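Side-chain contacts in cell wall surface anchor family protein (Streptococcus agalactiae serogroup V, PDB 3TW0), which forms the adhesive tip of group B streptococcal pili and probably binds host surfaces through a magnesium-binding von Willebrand factor A-type domain: residues Ser207-Leu210 with Gln211-Ile215; Asp227-Phe231 with Lys232-Asp236; Lys296-Thr300 with His301-Thr305; Pro331-Thr334 with Pro335-Glu339. The protein carries 2 engineered substitutions. All coordinates share one frame; numbering follows the deposited sequence.

Interaction 1 of 4, residues Ser207-Leu210 with Gln211-Ile215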
# COMPACT_ATOMS: atom_id res chain seq x y z
N SER A 207 8.84 -0.23 -19.11
CA SER A 207 8.02 -1.07 -18.20
C SER A 207 7.58 -0.32 -16.95
O SER A 207 6.95 -0.92 -16.09
CB SER A 207 8.81 -2.28 -17.70
OG SER A 207 9.99 -1.86 -17.04
N GLY A 208 7.95 0.94 -16.83
CA GLY A 208 7.67 1.72 -15.59
C GLY A 208 7.49 3.20 -15.85
O GLY A 208 7.54 3.66 -17.00
N ILE A 209 7.33 3.95 -14.76
CA ILE A 209 7.14 5.38 -14.79
C ILE A 209 8.03 5.97 -13.69
O ILE A 209 8.13 5.39 -12.58
CB ILE A 209 5.67 5.76 -14.50
CG1 ILE A 209 4.74 5.24 -15.61
CG2 ILE A 209 5.51 7.27 -14.30
CD1 ILE A 209 3.23 5.60 -15.43
N LEU A 210 8.67 7.09 -14.01
CA LEU A 210 9.59 7.71 -13.07
C LEU A 210 8.81 8.36 -11.92
O LEU A 210 7.66 8.76 -12.10
CB LEU A 210 10.48 8.76 -13.76
CG LEU A 210 11.63 8.27 -14.66
CD1 LEU A 210 12.20 9.44 -15.49
CD2 LEU A 210 12.77 7.52 -13.90
N GLN A 211 9.45 8.46 -10.76
CA GLN A 211 8.86 9.17 -9.62
C GLN A 211 8.28 10.55 -9.99
O GLN A 211 7.18 10.92 -9.52
CB GLN A 211 9.87 9.32 -8.47
CG GLN A 211 9.23 9.90 -7.20
CD GLN A 211 10.07 9.71 -5.96
OE1 GLN A 211 10.43 8.59 -5.60
NE2 GLN A 211 10.36 10.80 -5.28
N GLU A 212 9.00 11.28 -10.83
CA GLU A 212 8.62 12.65 -11.20
C GLU A 212 7.23 12.75 -11.87
O GLU A 212 6.65 13.83 -11.93
CB GLU A 212 9.69 13.28 -12.09
CG GLU A 212 9.76 12.59 -13.45
CD GLU A 212 10.82 13.17 -14.35
OE1 GLU A 212 11.95 13.33 -13.88
OE2 GLU A 212 10.53 13.46 -15.52
N ASP A 213 6.72 11.63 -12.39
CA ASP A 213 5.41 11.61 -13.02
C ASP A 213 4.37 10.95 -12.12
O ASP A 213 3.29 10.58 -12.60
CB ASP A 213 5.45 10.89 -14.37
CG ASP A 213 6.29 11.62 -15.38
OD1 ASP A 213 6.04 12.83 -15.62
OD2 ASP A 213 7.21 11.00 -15.94
N PHE A 214 4.72 10.77 -10.85
CA PHE A 214 3.73 10.49 -9.79
C PHE A 214 3.50 11.77 -8.97
O PHE A 214 4.38 12.65 -8.88
CB PHE A 214 4.18 9.36 -8.85
CG PHE A 214 4.04 7.96 -9.43
CD1 PHE A 214 2.90 7.18 -9.16
CD2 PHE A 214 5.05 7.41 -10.22
CE1 PHE A 214 2.75 5.86 -9.67
CE2 PHE A 214 4.94 6.10 -10.73
CZ PHE A 214 3.79 5.32 -10.47
N ILE A 215 2.30 11.89 -8.40
CA ILE A 215 1.96 12.99 -7.49
C ILE A 215 2.42 12.61 -6.11
O ILE A 215 1.83 11.78 -5.44
CB ILE A 215 0.44 13.32 -7.48
CG1 ILE A 215 -0.04 13.50 -8.93
CG2 ILE A 215 0.15 14.58 -6.64
CD1 ILE A 215 -1.50 14.03 -9.08
O HOH W 1 7.99 8.61 -16.36
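The F214 ring meets two backbone carbonyls at its edge, near its own plane. I209 O lies 3.8 Å from F214 CE2, and L210 O lies 3.5 Å from F214 CD2. The methyl I209 CG2 also reaches this part of the ring, at 3.8 Å from F214 CE2. The two side chains cross at about a right angle. CG2 stands anti to the I209 backbone N (chi1 of CG1 -65°), and this brings it against both the F214 ring and D213 CB. Its distance to D213 CB is 3.6 Å. Beyond the segments, I209 and F214 both rest on I182 and on helix 302-312.

The turn itself is held by backbone bonds. D213 N donates to L210 O over 3.0 Å, coming from well above the carbonyl plane. F214 N donates to Q211 O over 2.8 Å. Water 1 spans the same corner: it accepts from L210 N and donates to D213 OD2. The main charged partner of that carboxylate is K202, which also forms a salt bridge with E212. L210 and E212 run side by side, with L210 CB 3.9 Å from E212 CG.

Two successive i to i+3 bonds round Q211 and E212 are the mark of a short 3-10 turn. It lies in the loop between helices 192-201 and 220-223 and packs against helix 302-312 of the vWFA-type fold.

Interaction 2 of 4, residues Asp227-Phe231 with Lys232-Asp236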
# COMPACT_ATOMS: atom_id res chain seq x y z
N ASP A 227 -7.88 3.65 0.05
CA ASP A 227 -7.92 3.80 1.50
C ASP A 227 -7.85 2.46 2.22
O ASP A 227 -8.27 2.36 3.38
CB ASP A 227 -9.20 4.55 1.94
CG ASP A 227 -10.49 3.81 1.54
OD1 ASP A 227 -10.44 2.72 0.95
OD2 ASP A 227 -11.57 4.36 1.83
N GLY A 228 -7.33 1.42 1.56
CA GLY A 228 -7.39 0.06 2.10
C GLY A 228 -8.66 -0.77 1.81
O GLY A 228 -8.75 -1.91 2.20
N GLU A 229 -9.62 -0.19 1.11
CA GLU A 229 -10.90 -0.85 0.87
C GLU A 229 -10.69 -2.04 -0.10
O GLU A 229 -11.25 -3.12 0.09
CB GLU A 229 -11.87 0.22 0.30
CG GLU A 229 -13.27 -0.22 -0.14
CD GLU A 229 -14.25 -0.39 1.01
OE1 GLU A 229 -14.44 0.59 1.77
OE2 GLU A 229 -14.82 -1.50 1.15
N SER A 230 -9.82 -1.85 -1.11
CA SER A 230 -9.72 -2.83 -2.20
C SER A 230 -8.44 -2.71 -3.05
O SER A 230 -7.88 -1.65 -3.21
CB SER A 230 -10.98 -2.76 -3.11
OG SER A 230 -10.90 -3.71 -4.18
N PHE A 231 -8.00 -3.84 -3.57
CA PHE A 231 -7.00 -3.89 -4.62
C PHE A 231 -7.50 -3.10 -5.85
O PHE A 231 -6.70 -2.49 -6.56
CB PHE A 231 -6.79 -5.36 -4.98
CG PHE A 231 -5.83 -5.58 -6.11
CD1 PHE A 231 -4.46 -5.46 -5.89
CD2 PHE A 231 -6.29 -5.96 -7.37
CE1 PHE A 231 -3.55 -5.71 -6.94
CE2 PHE A 231 -5.39 -6.21 -8.41
CZ PHE A 231 -4.03 -6.06 -8.20
N LYS A 232 -8.81 -3.10 -6.07
CA LYS A 232 -9.38 -2.44 -7.25
C LYS A 232 -9.74 -0.99 -7.01
O LYS A 232 -10.08 -0.61 -5.90
CB LYS A 232 -10.65 -3.19 -7.73
CG LYS A 232 -10.35 -4.54 -8.43
CD LYS A 232 -11.64 -5.20 -9.00
CE LYS A 232 -12.34 -6.15 -8.00
NZ LYS A 232 -12.94 -5.45 -6.79
N LEU A 233 -9.66 -0.18 -8.06
CA LEU A 233 -10.30 1.12 -8.07
C LEU A 233 -11.66 0.92 -8.72
O LEU A 233 -11.80 0.02 -9.58
CB LEU A 233 -9.46 2.12 -8.86
CG LEU A 233 -8.17 2.55 -8.15
CD1 LEU A 233 -7.14 3.07 -9.13
CD2 LEU A 233 -8.44 3.58 -7.00
N PHE A 234 -12.64 1.73 -8.36
CA PHE A 234 -14.04 1.42 -8.71
C PHE A 234 -14.50 2.17 -9.95
O PHE A 234 -14.34 3.37 -10.05
CB PHE A 234 -14.99 1.67 -7.51
CG PHE A 234 -14.62 0.88 -6.29
CD1 PHE A 234 -14.63 -0.51 -6.31
CD2 PHE A 234 -14.22 1.52 -5.13
CE1 PHE A 234 -14.27 -1.25 -5.16
CE2 PHE A 234 -13.86 0.79 -3.97
CZ PHE A 234 -13.88 -0.58 -3.99
N SER A 235 -15.07 1.42 -10.90
CA SER A 235 -15.68 2.05 -12.08
C SER A 235 -17.08 2.59 -11.75
O SER A 235 -17.48 3.64 -12.28
CB SER A 235 -15.69 1.11 -13.30
OG SER A 235 -16.17 -0.18 -12.94
N ASP A 236 -17.79 1.89 -10.88
CA ASP A 236 -19.09 2.34 -10.41
C ASP A 236 -18.80 3.14 -9.13
O ASP A 236 -18.27 2.63 -8.15
CB ASP A 236 -20.00 1.12 -10.15
CG ASP A 236 -21.43 1.48 -9.66
OD1 ASP A 236 -21.77 2.68 -9.42
OD2 ASP A 236 -22.23 0.53 -9.52
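From S230 to K232 the backbone makes a tight corner. S230 is extended, F231 takes helix-like angles, and K232 is extended again. The corner has the pattern of an ST turn: K232 N donates to S230 OG, two residues back, over 2.9 Å with an N-H...O angle of 157°. OG sits anti to the S230 backbone N (chi1 -180°), which carries it forward to the amide. An Asx turn comes just before, where D227 OD1 accepts from E229 N at 3.0 Å. That amide meets the anti side of the carboxylate, out of its plane.

The F231 ring packs on V175, T300 and A333. It is about 8 Å from the side chain of T143, a magnesium ligand. The F231 backbone bonds to H301 and P331, so the corner joins two neighbouring loops.

F234 folds back over the corner. K232 O lies above one ring face, 4.2 Å from the plane and offset toward the rim. The ring also stacks with W276. S230 CB approaches F234 CZ obliquely at 3.7 Å. E229 and F234 cross at about a right angle. E229 CG stands anti to the backbone N (chi1 175°), which brings it to the F234 ring edge, 3.9 Å from F234 CZ.

Interaction 3 of 4, residues Lys296-Thr300 with His301-Thr305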
# COMPACT_ATOMS: atom_id res chain seq x y z
N LYS A 296 -6.62 5.41 -21.62
CA LYS A 296 -5.92 4.67 -20.57
C LYS A 296 -6.72 4.80 -19.28
O LYS A 296 -7.14 5.93 -18.94
CB LYS A 296 -4.52 5.27 -20.35
CG LYS A 296 -3.68 4.57 -19.25
CD LYS A 296 -3.33 3.12 -19.66
CE LYS A 296 -3.01 2.27 -18.46
NZ LYS A 296 -2.52 0.88 -18.76
N GLN A 297 -6.87 3.68 -18.56
CA GLN A 297 -7.52 3.66 -17.23
C GLN A 297 -6.72 2.85 -16.22
O GLN A 297 -6.36 1.67 -16.49
CB GLN A 297 -8.95 3.11 -17.30
CG GLN A 297 -9.99 4.01 -18.01
CD GLN A 297 -11.35 3.33 -18.12
OE1 GLN A 297 -12.36 3.97 -18.44
NE2 GLN A 297 -11.40 2.04 -17.88
N ILE A 298 -6.45 3.46 -15.08
CA ILE A 298 -5.81 2.74 -13.96
C ILE A 298 -6.96 2.13 -13.15
O ILE A 298 -7.87 2.84 -12.77
CB ILE A 298 -4.94 3.69 -13.11
CG1 ILE A 298 -3.89 4.41 -13.98
CG2 ILE A 298 -4.33 3.00 -11.89
CD1 ILE A 298 -2.84 3.49 -14.62
N LYS A 299 -6.93 0.81 -12.93
CA LYS A 299 -8.07 0.11 -12.30
C LYS A 299 -7.70 -0.69 -11.06
O LYS A 299 -8.59 -1.22 -10.36
CB LYS A 299 -8.76 -0.81 -13.32
CG LYS A 299 -9.28 -0.09 -14.58
CD LYS A 299 -9.54 -1.07 -15.73
CE LYS A 299 -10.66 -0.55 -16.60
NZ LYS A 299 -10.38 -0.68 -18.09
N THR A 300 -6.40 -0.80 -10.77
CA THR A 300 -5.93 -1.41 -9.52
C THR A 300 -4.79 -0.62 -8.83
O THR A 300 -4.22 0.29 -9.41
CB THR A 300 -5.40 -2.82 -9.76
OG1 THR A 300 -4.20 -2.72 -10.55
CG2 THR A 300 -6.45 -3.68 -10.48
N HIS A 301 -4.43 -1.02 -7.62
CA HIS A 301 -3.25 -0.44 -6.98
C HIS A 301 -1.99 -1.17 -7.39
O HIS A 301 -0.90 -0.64 -7.24
CB HIS A 301 -3.44 -0.37 -5.44
CG HIS A 301 -4.59 0.51 -5.07
ND1 HIS A 301 -4.49 1.89 -5.08
CD2 HIS A 301 -5.89 0.23 -4.86
CE1 HIS A 301 -5.67 2.42 -4.81
NE2 HIS A 301 -6.54 1.43 -4.68
N GLY A 302 -2.15 -2.38 -7.91
CA GLY A 302 -1.01 -3.21 -8.33
C GLY A 302 -0.29 -2.54 -9.47
O GLY A 302 0.93 -2.40 -9.44
N GLU A 303 -1.04 -2.09 -10.47
CA GLU A 303 -0.41 -1.50 -11.62
C GLU A 303 0.45 -0.26 -11.32
O GLU A 303 1.62 -0.21 -11.70
CB GLU A 303 -1.40 -1.28 -12.79
CG GLU A 303 -0.68 -0.74 -14.03
CD GLU A 303 -1.60 -0.29 -15.16
OE1 GLU A 303 -2.83 -0.22 -14.97
OE2 GLU A 303 -1.07 -0.01 -16.27
N PRO A 304 -0.12 0.76 -10.63
CA PRO A 304 0.79 1.89 -10.40
C PRO A 304 1.97 1.49 -9.54
O PRO A 304 3.07 2.03 -9.75
CB PRO A 304 -0.11 2.94 -9.70
CG PRO A 304 -1.35 2.15 -9.24
CD PRO A 304 -1.52 1.10 -10.31
N THR A 305 1.79 0.53 -8.64
CA THR A 305 2.92 0.08 -7.83
C THR A 305 4.05 -0.61 -8.66
O THR A 305 5.24 -0.35 -8.42
CB THR A 305 2.48 -0.81 -6.67
OG1 THR A 305 1.43 -0.15 -5.91
CG2 THR A 305 3.64 -1.09 -5.76
O HOH W 2 -4.42 -0.26 -17.33
O HOH W 3 -4.82 -1.03 -13.41
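E303 reaches back from its helix across T300 and I298 to K296. E303 CB lies 3.9 Å from T300 OG1. CG leaves anti to the backbone N (chi1 -176°), and the extended chain then brings the carboxylate over the preceding loop. There the methyl I298 CD1 lies 3.7 Å from E303 OE1. At the tip the two oxygens have different partners. OE1 accepts from waters 2 and 3, which tie it to Q297 O and K299 N. OE2 uses its syn lone pair for K296 NZ, a salt bridge of 3.0 Å. Water 2 also accepts from K296 NZ, so the lysine grips one carboxylate oxygen directly and the other through water. The lysine comes from the opposite direction, and its ammonium also makes a cation-pi contact with F196.

T300 precedes the turn into helix 302-312, a helix of the vWFA-type fold, and makes a capping bond there. E303 N donates to T300 OG1 over 3.2 Å, nearly straight at 167°.

P304 and I298 slide past each other in opposite directions, with P304 CD 3.7 Å from I298 CG2. P304 CD also closely approaches T300 O. That carbonyl is buried without a hydrogen-bond partner. H301 O accepts from both T305 N and T305 OG1, which arrive from opposite faces of its plane.

Interaction 4 of 4, residues Pro331-Thr334 with Pro335-Glu339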
# COMPACT_ATOMS: atom_id res chain seq x y z
N PRO A 331 -8.04 -7.71 0.26
CA PRO A 331 -9.39 -7.62 -0.38
C PRO A 331 -9.38 -7.27 -1.89
O PRO A 331 -8.58 -6.44 -2.33
CB PRO A 331 -10.02 -6.45 0.38
CG PRO A 331 -8.82 -5.50 0.56
CD PRO A 331 -7.60 -6.40 0.77
N GLY A 332 -10.28 -7.91 -2.66
CA GLY A 332 -10.63 -7.48 -4.03
C GLY A 332 -9.76 -7.99 -5.16
O GLY A 332 -10.00 -7.67 -6.33
N ALA A 333 -8.76 -8.80 -4.83
CA ALA A 333 -7.96 -9.45 -5.84
C ALA A 333 -8.22 -10.95 -5.79
O ALA A 333 -8.75 -11.47 -4.83
CB ALA A 333 -6.47 -9.13 -5.65
N THR A 334 -7.87 -11.63 -6.86
CA THR A 334 -7.90 -13.09 -6.84
C THR A 334 -6.54 -13.57 -6.33
O THR A 334 -5.58 -12.78 -6.31
CB THR A 334 -8.06 -13.63 -8.24
OG1 THR A 334 -6.96 -13.16 -9.01
CG2 THR A 334 -9.38 -13.15 -8.85
N PRO A 335 -6.44 -14.85 -5.94
CA PRO A 335 -5.14 -15.39 -5.58
C PRO A 335 -4.08 -15.16 -6.64
O PRO A 335 -2.97 -14.80 -6.27
CB PRO A 335 -5.42 -16.89 -5.40
CG PRO A 335 -6.80 -16.89 -4.82
CD PRO A 335 -7.53 -15.80 -5.61
N LEU A 336 -4.42 -15.37 -7.92
CA LEU A 336 -3.48 -15.22 -9.04
C LEU A 336 -2.98 -13.78 -9.23
O LEU A 336 -1.79 -13.54 -9.42
CB LEU A 336 -4.14 -15.68 -10.34
CG LEU A 336 -3.20 -16.10 -11.47
CD1 LEU A 336 -2.33 -17.24 -11.01
CD2 LEU A 336 -4.02 -16.50 -12.70
N GLU A 337 -3.91 -12.84 -9.19
CA GLU A 337 -3.55 -11.43 -9.24
C GLU A 337 -2.51 -11.07 -8.19
O GLU A 337 -1.54 -10.39 -8.50
CB GLU A 337 -4.80 -10.54 -9.10
CG GLU A 337 -5.41 -10.24 -10.48
CD GLU A 337 -6.87 -9.79 -10.43
OE1 GLU A 337 -7.49 -9.75 -9.34
OE2 GLU A 337 -7.39 -9.47 -11.52
N ALA A 338 -2.69 -11.57 -6.97
CA ALA A 338 -1.74 -11.33 -5.88
C ALA A 338 -0.36 -11.91 -6.20
O ALA A 338 0.62 -11.21 -6.07
CB ALA A 338 -2.27 -11.88 -4.56
N GLU A 339 -0.29 -13.17 -6.66
CA GLU A 339 0.99 -13.81 -7.06
C GLU A 339 1.70 -13.06 -8.18
O GLU A 339 2.91 -12.78 -8.10
CB GLU A 339 0.79 -15.27 -7.52
CG GLU A 339 -0.09 -16.11 -6.63
CD GLU A 339 0.11 -17.60 -6.84
OE1 GLU A 339 0.56 -18.02 -7.94
OE2 GLU A 339 -0.17 -18.36 -5.89
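The chain is extended at A333 and T334 and becomes helical from P335 onward. T334 is the N-cap of helix 335-344, and with E337 it forms a capping box. T334 OG1 accepts from E337 N over 3.1 Å, close to straight at 166°. The hydroxyl stands between the backbone N and the carbonyl carbon of T334 (chi1 59°), and this turns it toward the first turn of the helix. The return bond runs from T334 N to E337 OE1, also 3.1 Å. The amide reaches OE1 on its anti side, 30° out of the carboxylate plane. Each residue therefore uses its side chain to hold the other's backbone N-H. A338 N donates to T334 O over 3.2 Å, a first i to i+4 bond from the N-cap residue.

The E337 chain is extended beyond CG and crosses the T334 side chain at a slant. E337 CB touches T334 OG1 at 3.4 Å. The proline that follows the cap fits the first turn of a helix, where no amide hydrogen is needed for the helix bonding pattern.

This is a surface contact, yet A338 packs on V175 and V327. Its side chain is about 7 Å from that of D173, which binds a magnesium ion in another structure of this protein, though none sits on it here. A333 also borders the box: A333 CB lies 3.9 Å from E337 OE1.

Interactions 2 and 3 are joined by backbone bonds: L233 N to K299 O and F231 O to H301 N. F231 N in turn meets P331 O of interaction 4. F231 thus links interactions 2, 3 and 4. Interaction 1 stands apart from 2 and 4 but touches 3, where F214 CZ packs on P304 O. In both 3 and 4 a threonine side chain makes a capping bond near the start of a helix. In 3 the cap is partly buried and backed by a salt bridge and waters. In 4 it is a surface capping box. Interactions 1 and 2 are partly buried loop turns, held by backbone N-H to O bonds in one and by a serine hydroxyl in the other.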